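RimK-related lysine biosynthesis protein (Thermococcus kodakarensis, PDB 5K2M) is a magnesium-binding ATP-grasp protein of the RimK family, LysX subfamily, that binds ADP and probably works as an ATP-dependent ligase in amino-acid biosynthesis. Local coordinates at residues P95-K100 / E163-P168; E211-K216 / K235-N240. All blocks are in the same frame, centred on the assembly; numbering follows the deposited sequence.

Interaction 1: P95-K100 / E163-P168. With ADP (adenosine-5'-diphosphate), chain O.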
ATOM      1  N   PRO A  95      40.325  36.236 -22.829  1.00 47.31           N
ATOM      2  CA  PRO A  95      40.108  37.423 -22.002  1.00 47.58           C
ATOM      3  C   PRO A  95      38.635  37.846 -21.994  1.00 46.47           C
ATOM      4  O   PRO A  95      37.935  37.700 -23.001  1.00 47.21           O
ATOM      5  CB  PRO A  95      41.009  38.489 -22.641  1.00 48.54           C
ATOM      6  CG  PRO A  95      41.336  37.987 -24.011  1.00 49.43           C
ATOM      7  CD  PRO A  95      41.182  36.499 -23.998  1.00 47.87           C
ATOM      8  N   VAL A  96      38.187  38.345 -20.847  1.00 45.42           N
ATOM      9  CA  VAL A  96      36.794  38.752 -20.628  1.00 46.06           C
ATOM     10  C   VAL A  96      36.783  40.071 -19.856  1.00 44.98           C
ATOM     11  O   VAL A  96      37.747  40.384 -19.185  1.00 43.59           O
ATOM     12  CB  VAL A  96      36.028  37.695 -19.800  1.00 45.99           C
ATOM     13  CG1 VAL A  96      35.937  36.378 -20.564  1.00 45.75           C
ATOM     14  CG2 VAL A  96      36.683  37.482 -18.437  1.00 46.54           C
ATOM     15  N   PRO A  97      35.694  40.842 -19.931  1.00 44.24           N
ATOM     16  CA  PRO A  97      35.670  41.988 -19.043  1.00 45.00           C
ATOM     17  C   PRO A  97      35.744  41.545 -17.589  1.00 44.53           C
ATOM     18  O   PRO A  97      35.301  40.446 -17.243  1.00 43.89           O
ATOM     19  CB  PRO A  97      34.313  42.637 -19.322  1.00 44.52           C
ATOM     20  CG  PRO A  97      33.888  42.106 -20.648  1.00 44.89           C
ATOM     21  CD  PRO A  97      34.443  40.715 -20.691  1.00 45.13           C
ATOM     22  N   GLU A  98      36.330  42.392 -16.759  1.00 45.22           N
ATOM     23  CA  GLU A  98      36.284  42.221 -15.312  1.00 47.34           C
ATOM     24  C   GLU A  98      34.850  42.048 -14.869  1.00 42.28           C
ATOM     25  O   GLU A  98      33.991  42.824 -15.273  1.00 37.00           O
ATOM     26  CB  GLU A  98      36.834  43.449 -14.611  1.00 51.77           C
ATOM     27  CG  GLU A  98      37.780  43.114 -13.491  1.00 61.89           C
ATOM     28  CD  GLU A  98      39.201  43.106 -13.987  1.00 68.05           C
ATOM     29  OE1 GLU A  98      39.709  42.001 -14.296  1.00 73.83           O
ATOM     30  OE2 GLU A  98      39.780  44.214 -14.101  1.00 70.52           O
ATOM     31  N   TRP A  99      34.602  41.056 -14.017  1.00 40.25           N
ATOM     32  CA  TRP A  99      33.256  40.753 -13.575  1.00 39.45           C
ATOM     33  C   TRP A  99      33.206  40.439 -12.094  1.00 39.28           C
ATOM     34  O   TRP A  99      34.215  40.115 -11.463  1.00 38.03           O
ATOM     35  CB  TRP A  99      32.685  39.572 -14.368  1.00 38.77           C
ATOM     36  CG  TRP A  99      33.437  38.322 -14.128  1.00 38.58           C
ATOM     37  CD1 TRP A  99      34.600  37.935 -14.728  1.00 39.97           C
ATOM     38  CD2 TRP A  99      33.102  37.299 -13.196  1.00 38.97           C
ATOM     39  NE1 TRP A  99      35.013  36.724 -14.225  1.00 40.35           N
ATOM     40  CE2 TRP A  99      34.109  36.310 -13.282  1.00 40.31           C
ATOM     41  CE3 TRP A  99      32.049  37.122 -12.287  1.00 39.05           C
ATOM     42  CZ2 TRP A  99      34.087  35.155 -12.506  1.00 40.71           C
ATOM     43  CZ3 TRP A  99      32.030  35.982 -11.516  1.00 39.79           C
ATOM     44  CH2 TRP A  99      33.041  35.004 -11.634  1.00 40.49           C
ATOM     45  N   LYS A 100      31.999  40.517 -11.549  1.00 39.32           N
ATOM     46  CA  LYS A 100      31.777  40.234 -10.147  1.00 40.51           C
ATOM     47  C   LYS A 100      30.354  39.693  -9.984  1.00 39.15           C
ATOM     48  O   LYS A 100      29.442  40.113 -10.701  1.00 40.03           O
ATOM     49  CB  LYS A 100      31.990  41.510  -9.341  1.00 43.26           C
ATOM     50  CG  LYS A 100      32.454  41.292  -7.911  1.00 45.86           C
ATOM     51  CD  LYS A 100      33.937  40.971  -7.809  1.00 45.72           C
ATOM     52  CE  LYS A 100      34.270  40.598  -6.374  1.00 46.93           C
ATOM     53  NZ  LYS A 100      35.713  40.301  -6.191  1.00 50.33           N
ATOM     54  N   GLU A 163      32.724  45.486 -15.314  1.00 38.81           N
ATOM     55  CA  GLU A 163      33.250  46.825 -15.572  1.00 40.84           C
ATOM     56  C   GLU A 163      32.596  47.384 -16.830  1.00 40.37           C
ATOM     57  O   GLU A 163      32.346  46.639 -17.777  1.00 39.81           O
ATOM     58  CB  GLU A 163      34.771  46.785 -15.776  1.00 41.48           C
ATOM     59  CG  GLU A 163      35.215  46.038 -17.026  1.00 43.79           C
ATOM     60  CD  GLU A 163      36.725  45.967 -17.188  1.00 47.15           C
ATOM     61  OE1 GLU A 163      37.434  46.841 -16.663  1.00 51.21           O
ATOM     62  OE2 GLU A 163      37.212  45.021 -17.833  1.00 47.56           O
ATOM     63  N   PHE A 164      32.328  48.686 -16.859  1.00 42.43           N
ATOM     64  CA  PHE A 164      31.865  49.312 -18.098  1.00 41.94           C
ATOM     65  C   PHE A 164      33.046  49.417 -19.055  1.00 42.15           C
ATOM     66  O   PHE A 164      34.059  50.045 -18.746  1.00 42.46           O
ATOM     67  CB  PHE A 164      31.266  50.689 -17.851  1.00 42.55           C
ATOM     68  CG  PHE A 164      30.857  51.412 -19.111  1.00 42.74           C
ATOM     69  CD1 PHE A 164      29.702  51.052 -19.797  1.00 42.17           C
ATOM     70  CD2 PHE A 164      31.614  52.466 -19.602  1.00 42.88           C
ATOM     71  CE1 PHE A 164      29.321  51.720 -20.950  1.00 41.54           C
ATOM     72  CE2 PHE A 164      31.228  53.142 -20.751  1.00 42.38           C
ATOM     73  CZ  PHE A 164      30.088  52.761 -21.433  1.00 41.39           C
ATOM     74  N   VAL A 165      32.917  48.777 -20.211  1.00 42.44           N
ATOM     75  CA  VAL A 165      33.960  48.825 -21.219  1.00 43.04           C
ATOM     76  C   VAL A 165      33.664  49.954 -22.204  1.00 43.98           C
ATOM     77  O   VAL A 165      32.556  50.045 -22.735  1.00 43.35           O
ATOM     78  CB  VAL A 165      34.085  47.479 -21.947  1.00 42.95           C
ATOM     79  CG1 VAL A 165      35.150  47.560 -23.027  1.00 44.38           C
ATOM     80  CG2 VAL A 165      34.395  46.369 -20.951  1.00 41.91           C
ATOM     81  N   GLU A 166      34.658  50.815 -22.432  1.00 46.10           N
ATOM     82  CA  GLU A 166      34.529  51.930 -23.367  1.00 47.87           C
ATOM     83  C   GLU A 166      34.841  51.421 -24.759  1.00 48.12           C
ATOM     84  O   GLU A 166      36.000  51.298 -25.135  1.00 47.95           O
ATOM     85  CB  GLU A 166      35.467  53.078 -22.990  1.00 50.61           C
ATOM     86  CG  GLU A 166      35.125  53.729 -21.656  1.00 54.43           C
ATOM     87  CD  GLU A 166      36.089  54.836 -21.268  1.00 60.07           C
ATOM     88  OE1 GLU A 166      36.320  55.014 -20.056  1.00 63.81           O
ATOM     89  OE2 GLU A 166      36.626  55.528 -22.164  1.00 66.02           O
ATOM     90  N   LYS A 167      33.789  51.118 -25.509  1.00 47.07           N
ATOM     91  CA  LYS A 167      33.917  50.534 -26.832  1.00 47.37           C
ATOM     92  C   LYS A 167      33.873  51.675 -27.835  1.00 48.31           C
ATOM     93  O   LYS A 167      33.327  52.738 -27.527  1.00 46.68           O
ATOM     94  CB  LYS A 167      32.752  49.567 -27.113  1.00 46.40           C
ATOM     95  CG  LYS A 167      32.411  48.607 -25.974  1.00 46.01           C
ATOM     96  CD  LYS A 167      31.267  47.653 -26.315  1.00 44.92           C
ATOM     97  CE  LYS A 167      29.931  48.352 -26.604  1.00 44.29           C
ATOM     98  NZ  LYS A 167      29.369  49.119 -25.453  1.00 43.09           N
ATOM     99  N   PRO A 168      34.411  51.457 -29.047  1.00 47.94           N
ATOM    100  CA  PRO A 168      34.411  52.515 -30.066  1.00 49.56           C
ATOM    101  C   PRO A 168      33.103  52.586 -30.866  1.00 50.00           C
ATOM    102  O   PRO A 168      33.106  52.395 -32.074  1.00 50.02           O
ATOM    103  CB  PRO A 168      35.592  52.122 -30.960  1.00 50.49           C
ATOM    104  CG  PRO A 168      35.649  50.629 -30.867  1.00 50.02           C
ATOM    105  CD  PRO A 168      35.140  50.255 -29.495  1.00 48.12           C
TER
HETATM  106  PB  ADP O 301      22.441  40.368 -24.090  1.00 39.40           P
HETATM  107  O1B ADP O 301      22.842  40.773 -25.481  1.00 38.60           O
HETATM  108  O2B ADP O 301      21.198  41.055 -23.578  1.00 35.17           O
HETATM  109  O3B ADP O 301      22.385  38.882 -23.837  1.00 37.34           O
HETATM  110  PA  ADP O 301      25.040  41.509 -23.518  1.00 36.71           P
HETATM  111  O1A ADP O 301      25.489  40.973 -24.863  1.00 38.17           O
HETATM  112  O2A ADP O 301      25.976  41.267 -22.378  1.00 32.63           O
HETATM  113  O3A ADP O 301      23.587  40.960 -23.110  1.00 36.49           O
HETATM  114  O5' ADP O 301      24.789  43.088 -23.628  1.00 33.36           O
HETATM  115  C5' ADP O 301      24.107  43.654 -24.725  1.00 32.34           C
HETATM  116  C4' ADP O 301      24.936  44.778 -25.323  1.00 33.10           C
HETATM  117  O4' ADP O 301      25.155  45.789 -24.333  1.00 31.75           O
HETATM  118  C3' ADP O 301      26.310  44.366 -25.829  1.00 32.87           C
HETATM  119  O3' ADP O 301      26.269  43.936 -27.198  1.00 32.72           O
HETATM  120  C2' ADP O 301      27.094  45.652 -25.650  1.00 31.13           C
HETATM  121  O2' ADP O 301      26.891  46.558 -26.732  1.00 30.90           O
HETATM  122  C1' ADP O 301      26.484  46.287 -24.423  1.00 31.29           C
HETATM  123  N9  ADP O 301      27.232  45.893 -23.221  1.00 31.00           N
HETATM  124  C8  ADP O 301      26.980  44.828 -22.432  1.00 31.58           C
HETATM  125  N7  ADP O 301      27.863  44.738 -21.422  1.00 31.45           N
HETATM  126  C5  ADP O 301      28.716  45.767 -21.575  1.00 30.78           C
HETATM  127  C6  ADP O 301      29.876  46.281 -20.848  1.00 29.16           C
HETATM  128  N6  ADP O 301      30.322  45.653 -19.740  1.00 28.90           N
HETATM  129  N1  ADP O 301      30.470  47.389 -21.334  1.00 28.90           N
HETATM  130  C2  ADP O 301      30.039  48.020 -22.435  1.00 29.36           C
HETATM  131  N3  ADP O 301      28.989  47.616 -23.149  1.00 29.48           N
HETATM  132  C4  ADP O 301      28.300  46.521 -22.767  1.00 30.68           C

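Interaction 2: E211-K216 / K235-N240. With ADP (adenosine-5'-diphosphate), chain O.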
ATOM      1  N   GLU A 211      38.578  36.214 -35.415  1.00 48.42           N
ATOM      2  CA  GLU A 211      38.380  34.823 -35.832  1.00 48.68           C
ATOM      3  C   GLU A 211      39.011  33.850 -34.842  1.00 46.80           C
ATOM      4  O   GLU A 211      38.354  32.905 -34.388  1.00 44.30           O
ATOM      5  CB  GLU A 211      38.928  34.571 -37.249  1.00 49.88           C
ATOM      6  CG  GLU A 211      38.975  33.093 -37.628  1.00 51.58           C
ATOM      7  CD  GLU A 211      39.234  32.843 -39.103  1.00 55.25           C
ATOM      8  OE1 GLU A 211      39.305  33.820 -39.886  1.00 56.79           O
ATOM      9  OE2 GLU A 211      39.375  31.655 -39.474  1.00 55.91           O
ATOM     10  N   GLU A 212      40.277  34.086 -34.519  1.00 46.91           N
ATOM     11  CA  GLU A 212      41.018  33.225 -33.601  1.00 48.74           C
ATOM     12  C   GLU A 212      40.453  33.274 -32.196  1.00 47.62           C
ATOM     13  O   GLU A 212      40.328  32.245 -31.542  1.00 48.22           O
ATOM     14  CB  GLU A 212      42.494  33.622 -33.572  1.00 54.07           C
ATOM     15  CG  GLU A 212      43.358  32.762 -32.663  1.00 59.08           C
ATOM     16  CD  GLU A 212      44.815  33.197 -32.647  1.00 66.88           C
ATOM     17  OE1 GLU A 212      45.446  33.063 -31.577  1.00 72.65           O
ATOM     18  OE2 GLU A 212      45.329  33.678 -33.689  1.00 69.21           O
ATOM     19  N   LEU A 213      40.129  34.470 -31.720  1.00 46.77           N
ATOM     20  CA  LEU A 213      39.499  34.614 -30.403  1.00 47.36           C
ATOM     21  C   LEU A 213      38.127  33.926 -30.356  1.00 45.43           C
ATOM     22  O   LEU A 213      37.776  33.273 -29.368  1.00 45.78           O
ATOM     23  CB  LEU A 213      39.345  36.095 -30.045  1.00 46.55           C
ATOM     24  CG  LEU A 213      38.777  36.410 -28.660  1.00 46.17           C
ATOM     25  CD1 LEU A 213      39.685  35.854 -27.570  1.00 46.24           C
ATOM     26  CD2 LEU A 213      38.623  37.914 -28.507  1.00 45.68           C
ATOM     27  N   SER A 214      37.359  34.078 -31.425  1.00 44.88           N
ATOM     28  CA  SER A 214      36.042  33.448 -31.529  1.00 42.55           C
ATOM     29  C   SER A 214      36.130  31.924 -31.432  1.00 44.51           C
ATOM     30  O   SER A 214      35.347  31.303 -30.699  1.00 42.28           O
ATOM     31  CB  SER A 214      35.362  33.842 -32.834  1.00 42.05           C
ATOM     32  OG  SER A 214      35.076  35.228 -32.843  1.00 41.07           O
ATOM     33  N   VAL A 215      37.083  31.328 -32.153  1.00 45.62           N
ATOM     34  CA  VAL A 215      37.258  29.878 -32.122  1.00 45.79           C
ATOM     35  C   VAL A 215      37.643  29.416 -30.712  1.00 46.05           C
ATOM     36  O   VAL A 215      37.123  28.418 -30.222  1.00 44.39           O
ATOM     37  CB  VAL A 215      38.305  29.387 -33.163  1.00 47.57           C
ATOM     38  CG1 VAL A 215      38.628  27.907 -32.972  1.00 47.89           C
ATOM     39  CG2 VAL A 215      37.804  29.607 -34.585  1.00 48.80           C
ATOM     40  N   LYS A 216      38.545  30.149 -30.067  1.00 48.80           N
ATOM     41  CA  LYS A 216      38.975  29.821 -28.702  1.00 50.29           C
ATOM     42  C   LYS A 216      37.823  29.916 -27.705  1.00 47.32           C
ATOM     43  O   LYS A 216      37.705  29.081 -26.815  1.00 46.05           O
ATOM     44  CB  LYS A 216      40.126  30.727 -28.250  1.00 52.89           C
ATOM     45  CG  LYS A 216      41.510  30.266 -28.692  1.00 56.71           C
ATOM     46  CD  LYS A 216      42.534  31.367 -28.447  1.00 61.09           C
ATOM     47  CE  LYS A 216      43.970  30.866 -28.519  1.00 65.92           C
ATOM     48  NZ  LYS A 216      44.387  30.231 -27.233  1.00 68.04           N
ATOM     49  N   LYS A 235      42.457  47.614 -23.790  1.00 57.29           N
ATOM     50  CA  LYS A 235      43.278  46.442 -23.454  1.00 56.90           C
ATOM     51  C   LYS A 235      43.089  45.280 -24.438  1.00 55.02           C
ATOM     52  O   LYS A 235      43.392  44.139 -24.117  1.00 55.43           O
ATOM     53  CB  LYS A 235      43.019  45.984 -22.005  1.00 58.33           C
ATOM     54  CG  LYS A 235      41.559  45.789 -21.619  1.00 60.13           C
ATOM     55  CD  LYS A 235      41.432  45.329 -20.175  1.00 62.02           C
ATOM     56  CE  LYS A 235      39.995  45.451 -19.679  1.00 61.35           C
ATOM     57  NZ  LYS A 235      39.799  44.810 -18.349  1.00 59.97           N
ATOM     58  N   GLY A 236      42.612  45.577 -25.644  1.00 53.08           N
ATOM     59  CA  GLY A 236      42.399  44.553 -26.657  1.00 52.60           C
ATOM     60  C   GLY A 236      41.003  43.954 -26.598  1.00 50.93           C
ATOM     61  O   GLY A 236      40.108  44.460 -25.902  1.00 49.63           O
ATOM     62  N   LEU A 237      40.831  42.859 -27.325  1.00 48.78           N
ATOM     63  CA  LEU A 237      39.534  42.214 -27.461  1.00 49.07           C
ATOM     64  C   LEU A 237      39.155  41.422 -26.206  1.00 45.66           C
ATOM     65  O   LEU A 237      40.000  40.781 -25.585  1.00 46.42           O
ATOM     66  CB  LEU A 237      39.524  41.304 -28.688  1.00 50.42           C
ATOM     67  CG  LEU A 237      39.830  42.004 -30.017  1.00 52.82           C
ATOM     68  CD1 LEU A 237      39.947  40.971 -31.128  1.00 54.65           C
ATOM     69  CD2 LEU A 237      38.776  43.046 -30.357  1.00 52.38           C
ATOM     70  N   LEU A 238      37.881  41.492 -25.837  1.00 42.77           N
ATOM     71  CA  LEU A 238      37.355  40.751 -24.693  1.00 42.73           C
ATOM     72  C   LEU A 238      36.093  40.024 -25.130  1.00 41.65           C
ATOM     73  O   LEU A 238      35.276  40.583 -25.875  1.00 41.98           O
ATOM     74  CB  LEU A 238      37.001  41.702 -23.539  1.00 42.20           C
ATOM     75  CG  LEU A 238      38.034  42.759 -23.148  1.00 43.73           C
ATOM     76  CD1 LEU A 238      37.389  43.914 -22.403  1.00 42.94           C
ATOM     77  CD2 LEU A 238      39.158  42.135 -22.327  1.00 45.50           C
ATOM     78  N   VAL A 239      35.929  38.794 -24.652  1.00 40.78           N
ATOM     79  CA  VAL A 239      34.720  38.033 -24.917  1.00 40.49           C
ATOM     80  C   VAL A 239      33.712  38.370 -23.832  1.00 40.58           C
ATOM     81  O   VAL A 239      34.012  38.266 -22.655  1.00 40.16           O
ATOM     82  CB  VAL A 239      34.983  36.522 -24.937  1.00 40.68           C
ATOM     83  CG1 VAL A 239      33.684  35.769 -25.207  1.00 41.57           C
ATOM     84  CG2 VAL A 239      36.027  36.191 -25.992  1.00 41.64           C
ATOM     85  N   ASN A 240      32.521  38.784 -24.239  1.00 39.86           N
ATOM     86  CA  ASN A 240      31.514  39.244 -23.304  1.00 39.78           C
ATOM     87  C   ASN A 240      30.545  38.118 -22.971  1.00 40.96           C
ATOM     88  O   ASN A 240      30.307  37.797 -21.801  1.00 41.52           O
ATOM     89  CB  ASN A 240      30.751  40.435 -23.881  1.00 38.71           C
ATOM     90  CG  ASN A 240      29.523  40.784 -23.061  1.00 40.70           C
ATOM     91  OD1 ASN A 240      29.601  40.894 -21.841  1.00 42.13           O
ATOM     92  ND2 ASN A 240      28.383  40.944 -23.723  1.00 38.71           N
TER
HETATM   93  PB  ADP O 301      22.441  40.368 -24.090  1.00 39.40           P
HETATM   94  O1B ADP O 301      22.842  40.773 -25.481  1.00 38.60           O
HETATM   95  O2B ADP O 301      21.198  41.055 -23.578  1.00 35.17           O
HETATM   96  O3B ADP O 301      22.385  38.882 -23.837  1.00 37.34           O
HETATM   97  PA  ADP O 301      25.040  41.509 -23.518  1.00 36.71           P
HETATM   98  O1A ADP O 301      25.489  40.973 -24.863  1.00 38.17           O
HETATM   99  O2A ADP O 301      25.976  41.267 -22.378  1.00 32.63           O
HETATM  100  O3A ADP O 301      23.587  40.960 -23.110  1.00 36.49           O
HETATM  101  O5' ADP O 301      24.789  43.088 -23.628  1.00 33.36           O
HETATM  102  C5' ADP O 301      24.107  43.654 -24.725  1.00 32.34           C
HETATM  103  C4' ADP O 301      24.936  44.778 -25.323  1.00 33.10           C
HETATM  104  O4' ADP O 301      25.155  45.789 -24.333  1.00 31.75           O
HETATM  105  C3' ADP O 301      26.310  44.366 -25.829  1.00 32.87           C
HETATM  106  O3' ADP O 301      26.269  43.936 -27.198  1.00 32.72           O
HETATM  107  C2' ADP O 301      27.094  45.652 -25.650  1.00 31.13           C
HETATM  108  O2' ADP O 301      26.891  46.558 -26.732  1.00 30.90           O
HETATM  109  C1' ADP O 301      26.484  46.287 -24.423  1.00 31.29           C
HETATM  110  N9  ADP O 301      27.232  45.893 -23.221  1.00 31.00           N
HETATM  111  C8  ADP O 301      26.980  44.828 -22.432  1.00 31.58           C
HETATM  112  N7  ADP O 301      27.863  44.738 -21.422  1.00 31.45           N
HETATM  113  C5  ADP O 301      28.716  45.767 -21.575  1.00 30.78           C
HETATM  114  C6  ADP O 301      29.876  46.281 -20.848  1.00 29.16           C
HETATM  115  N6  ADP O 301      30.322  45.653 -19.740  1.00 28.90           N
HETATM  116  N1  ADP O 301      30.470  47.389 -21.334  1.00 28.90           N
HETATM  117  C2  ADP O 301      30.039  48.020 -22.435  1.00 29.36           C
HETATM  118  N3  ADP O 301      28.989  47.616 -23.149  1.00 29.48           N
HETATM  119  C4  ADP O 301      28.300  46.521 -22.767  1.00 30.68           C

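Interaction 1: P95-K100 / E163-P168
Glu-98 and Glu-163 are joined by two hydrogen bonds. Glu-163 N donates to Glu-98 O (2.9 Å), and Glu-98 N returns a bond to Glu-163 OE2 (3.0 Å), which it meets from above the carboxylate plane, 50° out of it. For this, Glu-163 sets CG between its backbone N and carbonyl carbon (chi1 66°) and runs extended, laying its carboxylate beside Glu-98 CB. The same OE2 takes a salt bridge from Lys-235, which would offset the nearness of the Glu-98 carboxylate. Apolar contact is slight: Pro-97 CB lies 4.1 Å from Val-165 CG2. From Glu-163 onward the chain reads the adenine of ADP, as is characteristic of ATP-grasp enzymes. Glu-163 O accepts from ADP N6 (3.0 Å), Val-165 N donates to ADP N1 (3.0 Å), and Lys-167, bent at chi3 and chi4, curls back so that NZ reaches ADP N3 (2.8 Å). The contact thus ties the end of strand 159-163 to the entry of strand 99-102, its antiparallel neighbour, while Pro-97 and Val-165 also pack on Leu-238 of strand 236-243 and Trp-99 lies on helix 83-90.

Interaction 2: E211-K216 / K235-N240
Leu-213 holds CG opposite its backbone N (chi1 -176°), a torsion that carries both methyls off helix 208-219 toward Leu-237 and Val-239; in Val-239, chi1 of 180° sets CG2 beside the backbone N, where it meets that leucine. A helix is thereby packed on a face of the five-stranded antiparallel sheet in the ATP-grasp domain, against strand 236-243, the outermost strand of the sheet within this chain. The contact is wholly apolar, with no hydrogen bond between the two segments. Leu-213 CD2 presses on Leu-237 CB at 3.5 Å, its nearest approach to the strand. Its branch point CG lies 3.8 Å from Val-239 CG2, and CD1 stands 4.0 Å from the same methyl, the two side chains running antiparallel alongside each other. One leucine therefore bridges two strand residues, which sit two apart and send their CB atoms to the helix side. Val-94 and Pro-95 also touch Leu-213, while next to it on the helix Ser-214 packs on Ile-230 of strand 225-233 and on Phe-181 of strand 180-188, so that the helix reaches from strand 236-243 over its neighbour and beyond. Strands 225-233 and 236-243 form a hairpin, in whose turn the hydroxyl of Ser-233 bonds to Lys-235 N and Gly-236 O. Across the sheet from the helix lies the nucleotide. Asn-240, its OD1 bonded to Gln-162 NE2, points its amide there, and ND2 donates an almost straight bond to ADP O2A of the alpha-phosphate (2.8 Å, 170°).

Interaction 1 closes before interaction 2 opens along the chain, yet their centres are only 12 Å apart, on the same side of the chain's centre and within the RimK-like ATP-grasp region. Interaction 1 lies at an edge of the four-stranded antiparallel sheet, interaction 2 on the five-stranded one. Segments 95-100 and 235-240 join them directly: Pro-95 O and Val-239 N, 2.8 Å apart, probably form a hydrogen bond, and Val-96 CG1 packs on Val-239 O. Both interactions contribute residues that bind the same ADP, residues 163-168 at the adenine and Asn-240 at the alpha-phosphate, so the nucleotide is bound between elements of two sheets, with the loop leading into strand 99-102 lying against strand 236-243.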